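Local coordinates for ORC1-type DNA replication protein 2 (Aeropyrum pernix, PDB 1W5T), which binds DNA and takes part in regulating its replication, combining a nucleotide-binding AAA+ ATPase domain with a winged-helix domain, at residues G112-V117 / V130-V135; L165-E170 / N178-L183. All blocks are in the same frame, centred on the assembly; numbering follows the deposited sequence.

In the fold
Both contacts lie in the AAA+ ATPase domain, away from the nucleotide. Contact 1 comes first along the chain: the last turns of helix 122-136 come back against the loop that leaves helix 100-111, closing a span of 12 intervening residues, mostly helix. That helix then leads into strand 139-145. Contact 2 opens later, where the end of helix 158-165 and the short helix 167-170 return, seven residues on, to the start of strand 180-186. The two are in series, neither nested nor crossed, with centres about 15 Å apart. They meet where Leu133 and Val130 of helix 122-136 pack on Ile180, so that helix joins the outlying loop to the parallel sheet.

Contact 1: residues G112-V117 / V130-V135; sequences GYPIQV and VDNLYV
Asn132 ND2 is held by its own helix and packed by the facing loop: it is hydrogen-bonded to Ala128 O, one turn back, while Ile115 closes over it with CD1 at 3.2 Å. Ile115 CG1 and CD1 lie over one face of the Asn132 amide at its ND2 end, the two side chains coming from opposite directions. With chi1 at -77°, Asn132 CG lies anti to its carbonyl carbon, which lets the amide turn back along the helix toward Ala128. The same side chain slides past Tyr113 in the opposite sense. Its CB sits over one face of the ring, 4.0 Å from the centroid and offset toward the rim near CD1, a CH-pi contact. Ring and amide planes are only 23° apart. Leu133 takes the edge of the ring: its CD2 lies in the ring plane, 3.8 Å from Tyr113 CE1 and 3.3 Å from Tyr113 OH. The hydroxyl finds its polar partner beyond these segments in His138 ND1, so the phenol is fixed at its far end too. An inverse gamma turn centred on Pro114, with a weak bond of 2.9 Å from Ile115 N to Tyr113 O, brings Tyr113 and Ile115 to bear on Asn132 together. Ile115 also touches Ala128, and Val117 touches Ile125, continuing the loop's packing along helix 122-136. Leu133 packs as well on Ile180 of strand 180-186, placing this helix between the loop that follows helix 100-111 and the parallel sheet of the AAA+ core.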
ATOM      1  N   GLY A 112     -16.337  16.794 -12.409  1.00 18.75           N
ATOM      2  CA  GLY A 112     -17.454  17.730 -12.392  1.00 18.85           C
ATOM      3  C   GLY A 112     -18.161  17.934 -13.715  1.00 19.24           C
ATOM      4  O   GLY A 112     -19.115  18.712 -13.777  1.00 19.60           O
ATOM      5  N   TYR A 113     -17.696  17.274 -14.773  1.00 19.58           N
ATOM      6  CA  TYR A 113     -18.302  17.421 -16.108  1.00 20.49           C
ATOM      7  C   TYR A 113     -19.727  16.869 -16.152  1.00 21.27           C
ATOM      8  O   TYR A 113     -20.044  15.843 -15.516  1.00 21.72           O
ATOM      9  CB  TYR A 113     -17.464  16.699 -17.177  1.00 20.43           C
ATOM     10  CG  TYR A 113     -16.077  17.254 -17.463  1.00 18.73           C
ATOM     11  CD1 TYR A 113     -15.047  16.374 -17.799  1.00 18.17           C
ATOM     12  CD2 TYR A 113     -15.794  18.627 -17.407  1.00 18.37           C
ATOM     13  CE1 TYR A 113     -13.773  16.810 -18.073  1.00 18.56           C
ATOM     14  CE2 TYR A 113     -14.488  19.118 -17.692  1.00 16.83           C
ATOM     15  CZ  TYR A 113     -13.469  18.183 -18.044  1.00 18.64           C
ATOM     16  OH  TYR A 113     -12.139  18.519 -18.357  1.00 13.87           O
ATOM     17  N   PRO A 114     -20.619  17.520 -16.880  1.00 22.46           N
ATOM     18  CA  PRO A 114     -22.007  17.046 -16.883  1.00 22.77           C
ATOM     19  C   PRO A 114     -22.128  15.979 -17.947  1.00 22.55           C
ATOM     20  O   PRO A 114     -22.340  16.217 -19.121  1.00 23.72           O
ATOM     21  CB  PRO A 114     -22.803  18.313 -17.181  1.00 22.88           C
ATOM     22  CG  PRO A 114     -21.855  19.196 -17.966  1.00 22.98           C
ATOM     23  CD  PRO A 114     -20.445  18.700 -17.753  1.00 22.27           C
ATOM     24  N   ILE A 115     -21.875  14.762 -17.521  1.00 22.82           N
ATOM     25  CA  ILE A 115     -21.881  13.631 -18.412  1.00 22.00           C
ATOM     26  C   ILE A 115     -22.884  12.698 -17.786  1.00 22.53           C
ATOM     27  O   ILE A 115     -22.772  12.407 -16.625  1.00 22.36           O
ATOM     28  CB  ILE A 115     -20.500  12.990 -18.471  1.00 21.48           C
ATOM     29  CG1 ILE A 115     -19.604  13.764 -19.429  1.00 20.12           C
ATOM     30  CG2 ILE A 115     -20.603  11.496 -18.893  1.00 18.45           C
ATOM     31  CD1 ILE A 115     -18.128  13.534 -19.180  1.00 19.39           C
ATOM     32  N   GLN A 116     -23.868  12.249 -18.565  1.00 23.96           N
ATOM     33  CA  GLN A 116     -24.892  11.369 -18.048  1.00 24.91           C
ATOM     34  C   GLN A 116     -24.366   9.980 -18.144  1.00 25.26           C
ATOM     35  O   GLN A 116     -23.972   9.496 -19.198  1.00 25.94           O
ATOM     36  CB  GLN A 116     -26.218  11.512 -18.784  1.00 24.95           C
ATOM     37  CG  GLN A 116     -27.332  10.603 -18.215  1.00 28.76           C
ATOM     38  CD  GLN A 116     -27.670  10.821 -16.718  1.00 31.42           C
ATOM     39  OE1 GLN A 116     -28.507  11.667 -16.381  1.00 35.08           O
ATOM     40  NE2 GLN A 116     -27.015  10.067 -15.835  1.00 28.43           N
ATOM     41  N   VAL A 117     -24.344   9.361 -16.991  1.00 26.53           N
ATOM     42  CA  VAL A 117     -23.842   8.009 -16.794  1.00 26.99           C
ATOM     43  C   VAL A 117     -24.952   6.943 -16.669  1.00 26.47           C
ATOM     44  O   VAL A 117     -24.660   5.768 -16.781  1.00 26.47           O
ATOM     45  CB  VAL A 117     -22.913   8.004 -15.543  1.00 27.33           C
ATOM     46  CG1 VAL A 117     -23.723   8.125 -14.244  1.00 26.13           C
ATOM     47  CG2 VAL A 117     -22.020   6.808 -15.548  1.00 28.35           C
ATOM     48  N   VAL A 130     -13.407  11.519 -22.994  1.00 17.47           N
ATOM     49  CA  VAL A 130     -12.477  11.954 -24.029  1.00 17.81           C
ATOM     50  C   VAL A 130     -12.976  13.200 -24.758  1.00 18.25           C
ATOM     51  O   VAL A 130     -12.229  14.139 -24.930  1.00 18.84           O
ATOM     52  CB  VAL A 130     -12.159  10.837 -24.995  1.00 17.82           C
ATOM     53  CG1 VAL A 130     -11.534  11.381 -26.300  1.00 17.06           C
ATOM     54  CG2 VAL A 130     -11.179   9.859 -24.331  1.00 17.75           C
ATOM     55  N   ASP A 131     -14.242  13.212 -25.155  1.00 18.84           N
ATOM     56  CA  ASP A 131     -14.851  14.390 -25.752  1.00 19.70           C
ATOM     57  C   ASP A 131     -14.854  15.643 -24.875  1.00 18.73           C
ATOM     58  O   ASP A 131     -14.431  16.703 -25.350  1.00 18.89           O
ATOM     59  CB  ASP A 131     -16.263  14.094 -26.211  1.00 20.83           C
ATOM     60  CG  ASP A 131     -16.442  14.390 -27.657  1.00 26.09           C
ATOM     61  OD1 ASP A 131     -15.517  14.031 -28.420  1.00 31.35           O
ATOM     62  OD2 ASP A 131     -17.458  14.992 -28.115  1.00 30.15           O
ATOM     63  N   ASN A 132     -15.305  15.535 -23.614  1.00 17.54           N
ATOM     64  CA  ASN A 132     -15.309  16.704 -22.677  1.00 16.26           C
ATOM     65  C   ASN A 132     -13.901  17.247 -22.402  1.00 14.78           C
ATOM     66  O   ASN A 132     -13.713  18.439 -22.278  1.00 14.63           O
ATOM     67  CB  ASN A 132     -15.970  16.364 -21.325  1.00 16.33           C
ATOM     68  CG  ASN A 132     -17.493  16.319 -21.397  1.00 18.59           C
ATOM     69  OD1 ASN A 132     -18.181  17.274 -21.021  1.00 18.65           O
ATOM     70  ND2 ASN A 132     -18.030  15.188 -21.869  1.00 19.71           N
ATOM     71  N   LEU A 133     -12.913  16.366 -22.305  1.00 13.97           N
ATOM     72  CA  LEU A 133     -11.528  16.801 -22.093  1.00 13.29           C
ATOM     73  C   LEU A 133     -11.028  17.561 -23.328  1.00 13.67           C
ATOM     74  O   LEU A 133     -10.289  18.556 -23.217  1.00 14.39           O
ATOM     75  CB  LEU A 133     -10.611  15.625 -21.731  1.00 12.01           C
ATOM     76  CG  LEU A 133     -10.809  15.014 -20.316  1.00 11.10           C
ATOM     77  CD1 LEU A 133     -10.179  13.609 -20.257  1.00  4.94           C
ATOM     78  CD2 LEU A 133     -10.258  15.912 -19.099  1.00  5.88           C
ATOM     79  N   TYR A 134     -11.468  17.124 -24.500  1.00 13.43           N
ATOM     80  CA  TYR A 134     -11.159  17.841 -25.722  1.00 14.05           C
ATOM     81  C   TYR A 134     -11.922  19.201 -25.796  1.00 14.07           C
ATOM     82  O   TYR A 134     -11.323  20.245 -26.104  1.00 13.56           O
ATOM     83  CB  TYR A 134     -11.428  16.930 -26.950  1.00 14.83           C
ATOM     84  CG  TYR A 134     -11.618  17.710 -28.219  1.00 14.51           C
ATOM     85  CD1 TYR A 134     -10.542  18.234 -28.892  1.00 13.68           C
ATOM     86  CD2 TYR A 134     -12.888  17.991 -28.692  1.00 15.11           C
ATOM     87  CE1 TYR A 134     -10.729  19.006 -30.053  1.00 13.99           C
ATOM     88  CE2 TYR A 134     -13.078  18.747 -29.849  1.00 14.29           C
ATOM     89  CZ  TYR A 134     -12.005  19.236 -30.509  1.00 13.73           C
ATOM     90  OH  TYR A 134     -12.201  20.007 -31.619  1.00 16.84           O
ATOM     91  N   VAL A 135     -13.233  19.194 -25.514  1.00 13.98           N
ATOM     92  CA  VAL A 135     -13.992  20.450 -25.539  1.00 14.77           C
ATOM     93  C   VAL A 135     -13.319  21.503 -24.656  1.00 15.39           C
ATOM     94  O   VAL A 135     -13.047  22.626 -25.088  1.00 16.10           O
ATOM     95  CB  VAL A 135     -15.485  20.250 -25.238  1.00 14.81           C
ATOM     96  CG1 VAL A 135     -16.192  21.584 -24.994  1.00 13.70           C
ATOM     97  CG2 VAL A 135     -16.121  19.473 -26.402  1.00 13.25           C
TER

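Contact 2: residues L165-E170 / N178-L183; sequences LRVHEE and NRIGFL
His168 projects from the short helix 167-170 and points NE2 at the backbone of strand 180-186, donating to Ile180 O at 2.8 Å. The bond is nearly straight, 168° at the hydrogen, and uses an oxygen lone pair in the carbonyl plane; the acceptor is also almost in the plane of the imidazole. Both faces of that ring are occupied. Asn178 CB stands over the centre of one, 3.7 Å from the centroid, and Val167 CG1 over the other. The Asn178 amide runs on from there nearly parallel to the ring, 16° between planes, with OD1 3.2 Å from His168 CB. With an alanine in place of His168, Ile180 O would probably lose this donor, and a gap is likely to open between Val167 and Asn178. The chain from 165 to 168 runs nearly opposite (170°) to 178-182, which leads into strand 180-186, the middle one of the five-stranded parallel sheet, in the 2-3-4-1-5 order characteristic of AAA+ ATPases. Further along it Phe182 offers a ring face to Leu165, whose CD1 lies almost on the ring normal, 3.8 Å from the centroid. Val167 CG1 comes to the edge of this ring instead, 4.4 Å from Phe182 CE1, and lies equally far from Ile180 CB. Arg179 turns the opposite way, to a salt bridge with Asp175.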
ATOM      1  N   LEU A 165      -6.743   1.175 -20.130  1.00 25.48           N
ATOM      2  CA  LEU A 165      -5.330   1.485 -19.967  1.00 26.07           C
ATOM      3  C   LEU A 165      -4.671   1.710 -21.318  1.00 26.69           C
ATOM      4  O   LEU A 165      -3.553   2.189 -21.407  1.00 26.08           O
ATOM      5  CB  LEU A 165      -4.614   0.400 -19.160  1.00 25.47           C
ATOM      6  CG  LEU A 165      -4.505   0.466 -17.629  1.00 25.54           C
ATOM      7  CD1 LEU A 165      -5.193   1.648 -16.934  1.00 22.24           C
ATOM      8  CD2 LEU A 165      -5.026  -0.792 -17.074  1.00 26.16           C
ATOM      9  N   ARG A 166      -5.399   1.380 -22.376  1.00 28.21           N
ATOM     10  CA  ARG A 166      -4.960   1.708 -23.736  1.00 29.75           C
ATOM     11  C   ARG A 166      -5.988   2.585 -24.458  1.00 30.08           C
ATOM     12  O   ARG A 166      -6.183   2.463 -25.674  1.00 30.40           O
ATOM     13  CB  ARG A 166      -4.659   0.425 -24.519  1.00 30.49           C
ATOM     14  CG  ARG A 166      -3.320  -0.214 -24.110  1.00 33.83           C
ATOM     15  CD  ARG A 166      -3.156  -1.677 -24.470  1.00 38.25           C
ATOM     16  NE  ARG A 166      -1.976  -1.886 -25.312  1.00 41.64           N
ATOM     17  CZ  ARG A 166      -2.030  -2.213 -26.593  1.00 43.42           C
ATOM     18  NH1 ARG A 166      -3.213  -2.387 -27.197  1.00 44.97           N
ATOM     19  NH2 ARG A 166      -0.910  -2.369 -27.274  1.00 43.03           N
ATOM     20  N   VAL A 167      -6.608   3.487 -23.699  1.00 29.99           N
ATOM     21  CA  VAL A 167      -7.683   4.343 -24.168  1.00 30.66           C
ATOM     22  C   VAL A 167      -7.417   5.150 -25.468  1.00 31.24           C
ATOM     23  O   VAL A 167      -8.274   5.225 -26.352  1.00 31.43           O
ATOM     24  CB  VAL A 167      -8.175   5.270 -23.033  1.00 30.33           C
ATOM     25  CG1 VAL A 167      -7.028   6.156 -22.536  1.00 29.38           C
ATOM     26  CG2 VAL A 167      -9.393   6.093 -23.475  1.00 29.52           C
ATOM     27  N   HIS A 168      -6.241   5.730 -25.587  1.00 31.75           N
ATOM     28  CA  HIS A 168      -5.901   6.523 -26.774  1.00 33.31           C
ATOM     29  C   HIS A 168      -5.642   5.749 -28.083  1.00 34.15           C
ATOM     30  O   HIS A 168      -5.489   6.369 -29.148  1.00 34.79           O
ATOM     31  CB  HIS A 168      -4.740   7.432 -26.439  1.00 32.37           C
ATOM     32  CG  HIS A 168      -4.928   8.148 -25.145  1.00 33.26           C
ATOM     33  ND1 HIS A 168      -6.008   8.970 -24.909  1.00 31.94           N
ATOM     34  CD2 HIS A 168      -4.214   8.122 -23.995  1.00 32.98           C
ATOM     35  CE1 HIS A 168      -5.927   9.456 -23.684  1.00 33.09           C
ATOM     36  NE2 HIS A 168      -4.843   8.966 -23.113  1.00 32.84           N
ATOM     37  N   GLU A 169      -5.585   4.417 -27.986  1.00 34.82           N
ATOM     38  CA  GLU A 169      -5.535   3.517 -29.140  1.00 35.71           C
ATOM     39  C   GLU A 169      -6.935   3.038 -29.477  1.00 35.55           C
ATOM     40  O   GLU A 169      -7.227   2.781 -30.642  1.00 36.41           O
ATOM     41  CB  GLU A 169      -4.658   2.297 -28.855  1.00 36.14           C
ATOM     42  CG  GLU A 169      -3.172   2.598 -28.658  1.00 38.82           C
ATOM     43  CD  GLU A 169      -2.358   1.341 -28.377  1.00 42.51           C
ATOM     44  OE1 GLU A 169      -1.440   1.408 -27.533  1.00 43.55           O
ATOM     45  OE2 GLU A 169      -2.633   0.276 -28.999  1.00 43.87           O
ATOM     46  N   GLU A 170      -7.802   2.927 -28.469  1.00 35.08           N
ATOM     47  CA  GLU A 170      -9.175   2.460 -28.675  1.00 35.46           C
ATOM     48  C   GLU A 170     -10.137   3.611 -28.933  1.00 34.48           C
ATOM     49  O   GLU A 170     -11.098   3.468 -29.702  1.00 34.84           O
ATOM     50  CB  GLU A 170      -9.669   1.676 -27.457  1.00 36.15           C
ATOM     51  CG  GLU A 170      -9.099   0.268 -27.337  1.00 40.76           C
ATOM     52  CD  GLU A 170     -10.159  -0.823 -27.483  1.00 45.23           C
ATOM     53  OE1 GLU A 170      -9.794  -2.022 -27.441  1.00 48.98           O
ATOM     54  OE2 GLU A 170     -11.363  -0.501 -27.634  1.00 47.25           O
ATOM     55  N   ASN A 178      -3.821  13.066 -26.892  1.00 18.11           N
ATOM     56  CA  ASN A 178      -4.017  12.150 -25.756  1.00 17.17           C
ATOM     57  C   ASN A 178      -4.148  12.945 -24.452  1.00 16.77           C
ATOM     58  O   ASN A 178      -3.232  13.720 -24.106  1.00 16.30           O
ATOM     59  CB  ASN A 178      -2.825  11.206 -25.641  1.00 16.91           C
ATOM     60  CG  ASN A 178      -2.630  10.325 -26.898  1.00 18.64           C
ATOM     61  OD1 ASN A 178      -3.531  10.163 -27.719  1.00 20.36           O
ATOM     62  ND2 ASN A 178      -1.452   9.766 -27.035  1.00 16.15           N
ATOM     63  N   ARG A 179      -5.241  12.751 -23.707  1.00 15.72           N
ATOM     64  CA  ARG A 179      -5.488  13.609 -22.539  1.00 15.92           C
ATOM     65  C   ARG A 179      -5.766  12.883 -21.235  1.00 15.72           C
ATOM     66  O   ARG A 179      -6.279  13.490 -20.300  1.00 16.25           O
ATOM     67  CB  ARG A 179      -6.652  14.568 -22.821  1.00 16.43           C
ATOM     68  CG  ARG A 179      -6.566  15.300 -24.135  1.00 15.94           C
ATOM     69  CD  ARG A 179      -7.581  16.401 -24.206  1.00 18.80           C
ATOM     70  NE  ARG A 179      -7.428  17.212 -25.385  1.00 17.57           N
ATOM     71  CZ  ARG A 179      -6.892  18.402 -25.455  1.00 20.35           C
ATOM     72  NH1 ARG A 179      -6.397  19.053 -24.394  1.00 20.32           N
ATOM     73  NH2 ARG A 179      -6.861  18.962 -26.659  1.00 22.07           N
ATOM     74  N   ILE A 180      -5.433  11.598 -21.171  1.00 15.42           N
ATOM     75  CA  ILE A 180      -5.674  10.786 -19.964  1.00 14.98           C
ATOM     76  C   ILE A 180      -4.440   9.956 -19.637  1.00 14.80           C
ATOM     77  O   ILE A 180      -3.978   9.179 -20.481  1.00 15.91           O
ATOM     78  CB  ILE A 180      -6.872   9.815 -20.126  1.00 14.35           C
ATOM     79  CG1 ILE A 180      -8.141  10.539 -20.559  1.00 13.14           C
ATOM     80  CG2 ILE A 180      -7.179   9.148 -18.774  1.00 14.49           C
ATOM     81  CD1 ILE A 180      -9.256   9.596 -20.810  1.00 12.09           C
ATOM     82  N   GLY A 181      -3.903  10.119 -18.434  1.00 13.56           N
ATOM     83  CA  GLY A 181      -2.851   9.240 -17.963  1.00 12.65           C
ATOM     84  C   GLY A 181      -3.271   8.557 -16.677  1.00 12.23           C
ATOM     85  O   GLY A 181      -4.300   8.886 -16.098  1.00 12.73           O
ATOM     86  N   PHE A 182      -2.453   7.620 -16.213  1.00 11.79           N
ATOM     87  CA  PHE A 182      -2.809   6.765 -15.103  1.00 11.44           C
ATOM     88  C   PHE A 182      -1.690   6.562 -14.140  1.00 10.69           C
ATOM     89  O   PHE A 182      -0.558   6.429 -14.531  1.00 11.59           O
ATOM     90  CB  PHE A 182      -3.225   5.394 -15.613  1.00 11.48           C
ATOM     91  CG  PHE A 182      -4.525   5.400 -16.326  1.00 10.17           C
ATOM     92  CD1 PHE A 182      -4.556   5.426 -17.692  1.00  8.84           C
ATOM     93  CD2 PHE A 182      -5.722   5.363 -15.625  1.00  9.08           C
ATOM     94  CE1 PHE A 182      -5.755   5.403 -18.372  1.00 10.67           C
ATOM     95  CE2 PHE A 182      -6.939   5.384 -16.312  1.00  8.95           C
ATOM     96  CZ  PHE A 182      -6.941   5.395 -17.689  1.00  9.76           C
ATOM     97  N   LEU A 183      -2.033   6.534 -12.865  1.00  9.74           N
ATOM     98  CA  LEU A 183      -1.106   6.163 -11.831  1.00  9.26           C
ATOM     99  C   LEU A 183      -1.817   5.040 -11.093  1.00  9.35           C
ATOM    100  O   LEU A 183      -2.834   5.275 -10.430  1.00  9.17           O
ATOM    101  CB  LEU A 183      -0.878   7.343 -10.908  1.00  8.36           C
ATOM    102  CG  LEU A 183       0.506   7.495 -10.290  1.00 10.06           C
ATOM    103  CD1 LEU A 183       0.480   8.282  -9.020  1.00  4.82           C
ATOM    104  CD2 LEU A 183       1.358   6.240 -10.152  1.00  6.27           C
TER